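PDB 3GPI: NAD-dependent epimerase/dehydratase from Methylobacillus flagellatus KT, which is of unproven function but, as an epimerase/dehydratase-family protein with a Rossmann-type fold, probably binds a nicotinamide dinucleotide for redox chemistry on its substrate. Local coordinates for residues L101-Y113 and A140-F154. Numbering follows the deposited sequence.
Sequences LQHVFFVSSTGVY and AEALLAAYSSTILRF
Buried beside two parallel strands, the carboxylate of E141 is gripped from both segments: S108 OG donates to OE2 over 2.6 Å on the anti lone pair, while R153 takes the syn lone pairs side-on. R153 NE meets E141 OE2 almost straight (172°), and R153 NH2 reaches E141 OE1 at 2.7 Å, completing a salt bridge. The guanidinium stays in the plane of these bonds, its NH1 donating at its edge to Y113 OH (2.9 Å), and V112 CG2 lies over one face. With an alanine in place of R153, E141 would probably be left as a buried charge without its mate and the Y113 hydroxyl without this donor.

Strands 103-109 and 149-154 are neighbours in the Rossmann-type sheet, and helix 132-143 belongs to the crossover joining them. F106 faces that helix: with CG anti to the backbone N (chi1 175°), its ring reaches A140 CB through CZ and E141 CG through CE2, and L144 CD1 presses on its CB. Between the strands, alternating bonds such as L152 N to F106 O (2.8 Å) set a parallel register. On the other sheet face, V107 CG1 sits over the F154 ring, 4.0 Å from its centroid, a CH-pi contact. Toward the strand starts, H103 NE2 donates in its ring plane to T150 OG1 (2.9 Å), also hydrogen-bonded to E207 O, while H103 ND1 pairs with S148 OG.

Through S108 and R153 the end of helix 132-143 is bonded to both strands; these three bonds would be expected to stabilise E141 as a carboxylate.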
loop_
_atom_site.group_PDB
_atom_site.type_symbol
_atom_site.label_atom_id
_atom_site.label_comp_id
_atom_site.label_asym_id
_atom_site.label_seq_id
_atom_site.Cartn_x
_atom_site.Cartn_y
_atom_site.Cartn_z
ATOM N N LEU A 101 19.287 10.414 7.620
ATOM C CA LEU A 101 18.423 9.419 7.007
ATOM C C LEU A 101 19.124 8.068 6.864
ATOM O O LEU A 101 20.200 7.969 6.259
ATOM C CB LEU A 101 17.983 9.971 5.644
ATOM C CG LEU A 101 16.898 9.218 4.876
ATOM C CD1 LEU A 101 15.638 9.256 5.709
ATOM C CD2 LEU A 101 16.654 9.915 3.522
ATOM N N GLN A 102 18.512 7.030 7.428
ATOM C CA GLN A 102 19.079 5.679 7.417
ATOM C C GLN A 102 18.339 4.733 6.480
ATOM O O GLN A 102 18.892 3.720 6.061
ATOM C CB GLN A 102 19.041 5.087 8.820
ATOM C CG GLN A 102 19.967 5.804 9.803
ATOM C CD GLN A 102 19.748 5.350 11.231
ATOM O OE1 GLN A 102 18.616 5.039 11.638
ATOM N NE2 GLN A 102 20.820 5.356 12.021
ATOM N N HIS A 103 17.080 5.013 6.177
ATOM C CA HIS A 103 16.320 4.113 5.334
ATOM C C HIS A 103 15.141 4.831 4.743
ATOM O O HIS A 103 14.522 5.677 5.377
ATOM C CB HIS A 103 15.814 2.885 6.111
ATOM C CG HIS A 103 15.717 1.649 5.262
ATOM N ND1 HIS A 103 16.819 0.952 4.825
ATOM C CD2 HIS A 103 14.647 1.044 4.695
ATOM C CE1 HIS A 103 16.432 -0.076 4.091
ATOM N NE2 HIS A 103 15.117 -0.039 3.991
ATOM N N VAL A 104 14.831 4.469 3.497
ATOM C CA VAL A 104 13.615 4.920 2.833
ATOM C C VAL A 104 12.699 3.732 2.554
ATOM O O VAL A 104 13.111 2.772 1.921
ATOM C CB VAL A 104 13.927 5.596 1.513
ATOM C CG1 VAL A 104 12.631 6.016 0.828
ATOM C CG2 VAL A 104 14.820 6.792 1.730
ATOM N N PHE A 105 11.462 3.769 3.045
ATOM C CA PHE A 105 10.433 2.797 2.662
ATOM C C PHE A 105 9.544 3.454 1.632
ATOM O O PHE A 105 8.954 4.521 1.900
ATOM C CB PHE A 105 9.610 2.343 3.873
ATOM C CG PHE A 105 10.387 1.552 4.875
ATOM C CD1 PHE A 105 10.552 0.188 4.695
ATOM C CD2 PHE A 105 11.018 2.157 5.972
ATOM C CE1 PHE A 105 11.261 -0.563 5.602
ATOM C CE2 PHE A 105 11.742 1.389 6.889
ATOM C CZ PHE A 105 11.872 0.041 6.709
ATOM N N PHE A 106 9.453 2.854 0.435
ATOM C CA PHE A 106 8.701 3.477 -0.625
ATOM C C PHE A 106 7.512 2.597 -0.960
ATOM O O PHE A 106 7.707 1.410 -1.305
ATOM C CB PHE A 106 9.627 3.651 -1.835
ATOM C CG PHE A 106 8.946 4.184 -3.058
ATOM C CD1 PHE A 106 8.688 5.541 -3.198
ATOM C CD2 PHE A 106 8.566 3.321 -4.076
ATOM C CE1 PHE A 106 8.026 6.046 -4.342
ATOM C CE2 PHE A 106 7.920 3.803 -5.222
ATOM C CZ PHE A 106 7.644 5.152 -5.355
ATOM N N VAL A 107 6.308 3.169 -0.903
ATOM C CA VAL A 107 5.095 2.412 -1.198
ATOM C C VAL A 107 4.834 2.508 -2.682
ATOM O O VAL A 107 4.478 3.546 -3.224
ATOM C CB VAL A 107 3.877 2.889 -0.391
ATOM C CG1 VAL A 107 2.643 2.062 -0.724
ATOM C CG2 VAL A 107 4.170 2.848 1.126
ATOM N N SER A 108 5.008 1.377 -3.323
ATOM C CA SER A 108 4.765 1.247 -4.762
ATOM C C SER A 108 3.492 0.437 -4.954
ATOM O O SER A 108 2.685 0.279 -4.026
ATOM C CB SER A 108 5.969 0.547 -5.338
ATOM O OG SER A 108 5.897 0.401 -6.764
ATOM N N SER A 109 3.298 -0.097 -6.160
ATOM C CA SER A 109 2.091 -0.822 -6.513
ATOM C C SER A 109 2.405 -2.065 -7.318
ATOM O O SER A 109 3.282 -2.024 -8.182
ATOM C CB SER A 109 1.246 0.084 -7.426
ATOM O OG SER A 109 0.116 -0.630 -7.930
ATOM N N THR A 110 1.677 -3.159 -7.084
ATOM C CA THR A 110 1.791 -4.347 -7.945
ATOM C C THR A 110 1.270 -4.093 -9.364
ATOM O O THR A 110 1.440 -4.977 -10.211
ATOM C CB THR A 110 1.136 -5.564 -7.333
ATOM O OG1 THR A 110 -0.223 -5.236 -7.024
ATOM C CG2 THR A 110 1.885 -5.979 -6.027
ATOM N N GLY A 111 0.691 -2.924 -9.625
ATOM C CA GLY A 111 0.235 -2.609 -11.001
ATOM C C GLY A 111 1.425 -2.498 -11.921
ATOM O O GLY A 111 1.252 -2.527 -13.143
ATOM N N VAL A 112 2.648 -2.403 -11.400
ATOM C CA VAL A 112 3.836 -2.400 -12.265
ATOM C C VAL A 112 3.975 -3.707 -12.999
ATOM O O VAL A 112 4.602 -3.742 -14.080
ATOM C CB VAL A 112 5.155 -2.074 -11.518
ATOM C CG1 VAL A 112 5.061 -0.684 -10.877
ATOM C CG2 VAL A 112 5.511 -3.097 -10.462
ATOM N N TYR A 113 3.385 -4.773 -12.475
ATOM C CA TYR A 113 3.334 -6.060 -13.181
ATOM C C TYR A 113 2.177 -5.989 -14.152
ATOM O O TYR A 113 1.054 -6.393 -13.825
ATOM C CB TYR A 113 3.112 -7.215 -12.190
ATOM C CG TYR A 113 4.236 -7.413 -11.214
ATOM C CD1 TYR A 113 5.412 -8.057 -11.588
ATOM C CD2 TYR A 113 4.107 -6.997 -9.894
ATOM C CE1 TYR A 113 6.434 -8.250 -10.673
ATOM C CE2 TYR A 113 5.122 -7.185 -8.985
ATOM C CZ TYR A 113 6.269 -7.815 -9.369
ATOM O OH TYR A 113 7.280 -7.996 -8.434
ATOM N N ALA A 140 9.791 6.188 -10.476
ATOM C CA ALA A 140 9.961 6.646 -9.085
ATOM C C ALA A 140 10.809 5.642 -8.295
ATOM O O ALA A 140 11.688 6.055 -7.517
ATOM C CB ALA A 140 8.613 6.911 -8.411
ATOM N N GLU A 141 10.554 4.346 -8.489
ATOM C CA GLU A 141 11.306 3.280 -7.831
ATOM C C GLU A 141 12.788 3.359 -8.133
ATOM O O GLU A 141 13.619 3.161 -7.242
ATOM C CB GLU A 141 10.816 1.897 -8.270
ATOM C CG GLU A 141 9.574 1.369 -7.542
ATOM C CD GLU A 141 9.259 -0.065 -7.901
ATOM O OE1 GLU A 141 10.132 -0.819 -8.349
ATOM O OE2 GLU A 141 8.109 -0.488 -7.716
ATOM N N ALA A 142 13.100 3.658 -9.393
ATOM C CA ALA A 142 14.450 3.481 -9.944
ATOM C C ALA A 142 15.469 4.278 -9.162
ATOM O O ALA A 142 16.602 3.809 -8.941
ATOM C CB ALA A 142 14.474 3.899 -11.408
ATOM N N LEU A 143 15.041 5.475 -8.774
ATOM C CA LEU A 143 15.816 6.447 -8.022
ATOM C C LEU A 143 16.406 5.828 -6.767
ATOM O O LEU A 143 17.594 5.952 -6.479
ATOM C CB LEU A 143 14.902 7.605 -7.647
ATOM C CG LEU A 143 15.478 8.956 -7.213
ATOM C CD1 LEU A 143 16.453 9.542 -8.277
ATOM C CD2 LEU A 143 14.347 9.911 -6.962
ATOM N N LEU A 144 15.578 5.116 -6.024
ATOM C CA LEU A 144 16.043 4.514 -4.783
ATOM C C LEU A 144 17.237 3.557 -4.883
ATOM O O LEU A 144 17.728 3.100 -3.847
ATOM C CB LEU A 144 14.876 3.813 -4.098
ATOM C CG LEU A 144 13.746 4.770 -3.744
ATOM C CD1 LEU A 144 12.538 4.003 -3.213
ATOM C CD2 LEU A 144 14.214 5.804 -2.748
ATOM N N ALA A 145 17.726 3.255 -6.098
ATOM C CA ALA A 145 18.856 2.316 -6.245
ATOM C C ALA A 145 20.103 2.723 -5.432
ATOM O O ALA A 145 20.835 1.848 -4.953
ATOM C CB ALA A 145 19.229 2.120 -7.731
ATOM N N ALA A 146 20.300 4.031 -5.279
ATOM C CA ALA A 146 21.456 4.596 -4.552
ATOM C C ALA A 146 21.240 4.763 -3.062
ATOM O O ALA A 146 22.161 5.145 -2.335
ATOM C CB ALA A 146 21.847 5.926 -5.139
ATOM N N TYR A 147 20.012 4.517 -2.606
ATOM C CA TYR A 147 19.650 4.706 -1.208
ATOM C C TYR A 147 19.474 3.392 -0.473
ATOM O O TYR A 147 19.039 2.410 -1.045
ATOM C CB TYR A 147 18.320 5.441 -1.130
ATOM C CG TYR A 147 18.431 6.878 -1.541
ATOM C CD1 TYR A 147 18.517 7.217 -2.895
ATOM C CD2 TYR A 147 18.458 7.891 -0.581
ATOM C CE1 TYR A 147 18.648 8.532 -3.288
ATOM C CE2 TYR A 147 18.580 9.229 -0.960
ATOM C CZ TYR A 147 18.667 9.529 -2.318
ATOM O OH TYR A 147 18.783 10.850 -2.693
ATOM N N SER A 148 19.801 3.351 0.809
ATOM C CA SER A 148 19.365 2.235 1.655
ATOM C C SER A 148 17.837 2.321 1.702
ATOM O O SER A 148 17.297 3.298 2.193
ATOM C CB SER A 148 19.932 2.412 3.055
ATOM O OG SER A 148 19.575 1.323 3.881
ATOM N N SER A 149 17.153 1.294 1.191
ATOM C CA SER A 149 15.717 1.427 0.918
ATOM C C SER A 149 15.054 0.092 0.730
ATOM O O SER A 149 15.681 -0.891 0.430
ATOM C CB SER A 149 15.510 2.280 -0.332
ATOM O OG SER A 149 16.064 1.674 -1.473
ATOM N N THR A 150 13.735 0.113 0.877
ATOM C CA THR A 150 12.872 -1.025 0.669
ATOM C C THR A 150 11.669 -0.513 -0.084
ATOM O O THR A 150 10.959 0.374 0.383
ATOM C CB THR A 150 12.410 -1.606 1.984
ATOM O OG1 THR A 150 13.555 -2.089 2.696
ATOM C CG2 THR A 150 11.422 -2.778 1.733
ATOM N N ILE A 151 11.460 -1.088 -1.260
ATOM C CA ILE A 151 10.277 -0.815 -2.065
ATOM C C ILE A 151 9.221 -1.850 -1.668
ATOM O O ILE A 151 9.474 -3.049 -1.568
ATOM C CB ILE A 151 10.634 -0.994 -3.537
ATOM C CG1 ILE A 151 11.588 0.115 -3.983
ATOM C CG2 ILE A 151 9.375 -1.012 -4.410
ATOM C CD1 ILE A 151 12.292 -0.258 -5.261
ATOM N N LEU A 152 8.023 -1.322 -1.412
ATOM C CA LEU A 152 6.893 -2.153 -0.995
ATOM C C LEU A 152 5.832 -2.071 -2.089
ATOM O O LEU A 152 5.115 -1.053 -2.183
ATOM C CB LEU A 152 6.333 -1.599 0.321
ATOM C CG LEU A 152 7.388 -1.604 1.435
ATOM C CD1 LEU A 152 6.874 -0.778 2.603
ATOM C CD2 LEU A 152 7.769 -3.002 1.855
ATOM N N ARG A 153 5.735 -3.118 -2.925
ATOM C CA ARG A 153 4.703 -3.086 -3.980
ATOM C C ARG A 153 3.400 -3.627 -3.410
ATOM O O ARG A 153 3.276 -4.832 -3.193
ATOM C CB ARG A 153 5.155 -3.944 -5.162
ATOM C CG ARG A 153 6.268 -3.262 -5.947
ATOM C CD ARG A 153 6.755 -4.119 -7.118
ATOM N NE ARG A 153 7.890 -3.472 -7.772
ATOM C CZ ARG A 153 8.799 -4.129 -8.504
ATOM N NH1 ARG A 153 8.711 -5.430 -8.688
ATOM N NH2 ARG A 153 9.806 -3.443 -9.011
ATOM N N PHE A 154 2.500 -2.698 -3.050
ATOM C CA PHE A 154 1.230 -3.081 -2.434
ATOM C C PHE A 154 0.254 -3.540 -3.523
ATOM O O PHE A 154 0.187 -2.918 -4.600
ATOM C CB PHE A 154 0.600 -1.857 -1.767
ATOM C CG PHE A 154 1.027 -1.603 -0.342
ATOM C CD1 PHE A 154 0.056 -1.338 0.612
ATOM C CD2 PHE A 154 2.352 -1.602 0.032
ATOM C CE1 PHE A 154 0.422 -1.084 1.950
ATOM C CE2 PHE A 154 2.718 -1.393 1.371
ATOM C CZ PHE A 154 1.773 -1.112 2.328
#